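Local coordinates for protein putative ketosteroid isomerase (Parabacteroides distasonis ATCC 8503, PDB 3KE7) that is of unknown function but has a SnoaL-like domain of the NTF2 clan, may be a ketosteroid isomerase, and holds bicine in a pocket, at residues G56-Q59 with L60-Y63. Residues are numbered along the deposited sequence; the frame is centred on the assembly and turned at random. Where two conformers were deposited one is given.
Sequences GLEQ and LRTY
In the conformer described here, R61 grips the carboxylate of E58, three residues earlier in the same helix, side-on with two nitrogens. R61 NE donates to E58 OE1 at 3.2 Å. R61 NH2 donates to E58 OE2 at 3.1 Å. Both oxygens are met on the syn side, and the two planes lie only 23° apart. The bend of the R61 chain at chi3 (-40°) brings the guanidinium alongside the acid. This salt bridge lies on the solvent side. E58 has two conformers, so the bridge need not be held all the time. L57 CD2 approaches R61 NH2 obliquely at 3.9 Å. A leucine in place of R61 would probably leave the E58 carboxylate without its charged mate and freer to turn.

The inner side is apolar and packs against the fold. L57 CD1 lies 4.2 Å from L60 CD2. Buried L60 packs on V43, Y45 and I54 of the neighbouring strands, while L57 reaches V36 and S39.

L60 N bonds G56 O at 3.0 Å. R61 N bonds L57 O at 2.8 Å. E58 O accepts from both T62 N and T62 OG1, which reach it from opposite faces of its carbonyl plane. Y63 N bonds Q59 O, and Y63 OH is hydrogen-bonded to D47 and S49. G56 is the N-cap residue. These are the first two turns of helix 57-65, with an i to i+3 salt bridge on the outside, in a SnoaL-like domain of the NTF2 clan.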
ATOM      1  N   GLY B  56      12.944  -0.258  -7.117  1.00  6.28           N
ATOM      2  CA  GLY B  56      14.182  -0.939  -6.869  1.00  6.08           C
ATOM      3  C   GLY B  56      14.982  -0.366  -5.730  1.00  7.41           C
ATOM      4  O   GLY B  56      14.970   0.827  -5.478  1.00  7.83           O
ATOM      5  N   LEU B  57      15.718  -1.241  -5.064  1.00  8.41           N
ATOM      6  CA  LEU B  57      16.492  -0.855  -3.945  1.00  6.85           C
ATOM      7  C   LEU B  57      17.568   0.125  -4.282  1.00  7.28           C
ATOM      8  O   LEU B  57      17.906   0.968  -3.447  1.00  8.53           O
ATOM      9  CB  LEU B  57      17.095  -2.089  -3.308  1.00  6.60           C
ATOM     10  CG  LEU B  57      17.758  -1.915  -1.943  1.00 10.30           C
ATOM     11  CD1 LEU B  57      16.786  -1.415  -0.914  1.00 12.06           C
ATOM     12  CD2 LEU B  57      18.333  -3.319  -1.495  1.00 10.23           C
ATOM     13  N   GLU B  58      18.177   0.060  -5.466  1.00  8.32           N
ATOM     14  CA  GLU B  58      19.221   1.009  -5.772  0.55 10.26           C
ATOM     15  C   GLU B  58      18.692   2.439  -5.885  1.00  7.99           C
ATOM     16  O   GLU B  58      19.332   3.376  -5.422  1.00  9.14           O
ATOM     17  CB  GLU B  58      20.038   0.570  -6.994  0.55 11.80           C
ATOM     18  CG  GLU B  58      20.811  -0.707  -6.698  0.55 11.02           C
ATOM     19  CD  GLU B  58      21.517  -0.645  -5.319  0.55 22.93           C
ATOM     20  OE1 GLU B  58      22.296   0.302  -5.085  0.55 24.07           O
ATOM     21  OE2 GLU B  58      21.258  -1.511  -4.453  0.55 22.68           O
ATOM     22  N   GLN B  59      17.507   2.597  -6.469  1.00  7.87           N
ATOM     23  CA  GLN B  59      16.844   3.912  -6.532  0.50  9.18           C
ATOM     24  C   GLN B  59      16.470   4.386  -5.145  1.00  7.65           C
ATOM     25  O   GLN B  59      16.625   5.572  -4.820  1.00  8.23           O
ATOM     26  CB  GLN B  59      15.581   3.896  -7.370  0.50 11.36           C
ATOM     27  CG  GLN B  59      15.788   4.087  -8.845  0.50 11.49           C
ATOM     28  CD  GLN B  59      14.479   4.160  -9.608  0.50  9.79           C
ATOM     29  OE1 GLN B  59      13.398   4.335  -9.022  0.50 11.61           O
ATOM     30  NE2 GLN B  59      14.560   4.020 -10.927  0.50 15.96           N
ATOM     31  N   LEU B  60      15.947   3.472  -4.332  1.00  6.93           N
ATOM     32  CA  LEU B  60      15.579   3.807  -2.957  1.00  5.97           C
ATOM     33  C   LEU B  60      16.823   4.304  -2.190  1.00  6.03           C
ATOM     34  O   LEU B  60      16.771   5.286  -1.466  1.00  5.78           O
ATOM     35  CB  LEU B  60      14.942   2.620  -2.244  1.00  6.11           C
ATOM     36  CG  LEU B  60      14.357   2.996  -0.878  1.00  7.56           C
ATOM     37  CD1 LEU B  60      13.096   3.878  -1.011  1.00  8.37           C
ATOM     38  CD2 LEU B  60      14.073   1.723  -0.079  1.00 10.20           C
ATOM     39  N   ARG B  61      17.918   3.572  -2.304  1.00  5.70           N
ATOM     40  CA  ARG B  61      19.182   3.907  -1.659  1.00  7.58           C
ATOM     41  C   ARG B  61      19.646   5.292  -2.069  1.00  6.71           C
ATOM     42  O   ARG B  61      19.969   6.103  -1.211  1.00  6.65           O
ATOM     43  CB  ARG B  61      20.235   2.849  -1.964  1.00  8.48           C
ATOM     44  CG  ARG B  61      21.533   3.149  -1.268  1.00  8.25           C
ATOM     45  CD  ARG B  61      22.673   2.253  -1.772  1.00 15.48           C
ATOM     46  NE  ARG B  61      22.220   0.890  -1.977  1.00 25.49           N
ATOM     47  CZ  ARG B  61      22.035  -0.007  -1.021  1.00 27.42           C
ATOM     48  NH1 ARG B  61      22.280   0.292   0.259  1.00 33.23           N
ATOM     49  NH2 ARG B  61      21.601  -1.230  -1.353  1.00 27.75           N
ATOM     50  N   THR B  62      19.664   5.580  -3.349  1.00  7.07           N
ATOM     51  CA  THR B  62      20.046   6.899  -3.847  1.00  8.11           C
ATOM     52  C   THR B  62      19.194   8.011  -3.259  1.00  7.51           C
ATOM     53  O   THR B  62      19.701   9.056  -2.849  1.00  8.05           O
ATOM     54  CB  THR B  62      19.966   6.902  -5.389  1.00 10.40           C
ATOM     55  OG1 THR B  62      20.879   5.907  -5.862  1.00 14.49           O
ATOM     56  CG2 THR B  62      20.337   8.293  -5.969  1.00 14.41           C
ATOM     57  N   TYR B  63      17.883   7.787  -3.182  1.00  6.80           N
ATOM     58  CA  TYR B  63      16.973   8.761  -2.602  1.00  6.40           C
ATOM     59  C   TYR B  63      17.279   8.995  -1.099  1.00  5.25           C
ATOM     60  O   TYR B  63      17.417  10.133  -0.625  1.00  5.52           O
ATOM     61  CB  TYR B  63      15.539   8.262  -2.780  1.00  7.61           C
ATOM     62  CG  TYR B  63      14.488   9.176  -2.248  1.00  5.51           C
ATOM     63  CD1 TYR B  63      14.351  10.452  -2.742  1.00  9.44           C
ATOM     64  CD2 TYR B  63      13.601   8.754  -1.261  1.00  7.13           C
ATOM     65  CE1 TYR B  63      13.372  11.297  -2.257  1.00  7.86           C
ATOM     66  CE2 TYR B  63      12.596   9.564  -0.813  1.00  7.67           C
ATOM     67  CZ  TYR B  63      12.509  10.853  -1.299  1.00  6.54           C
ATOM     68  OH  TYR B  63      11.539  11.749  -0.834  1.00 10.05           O
TER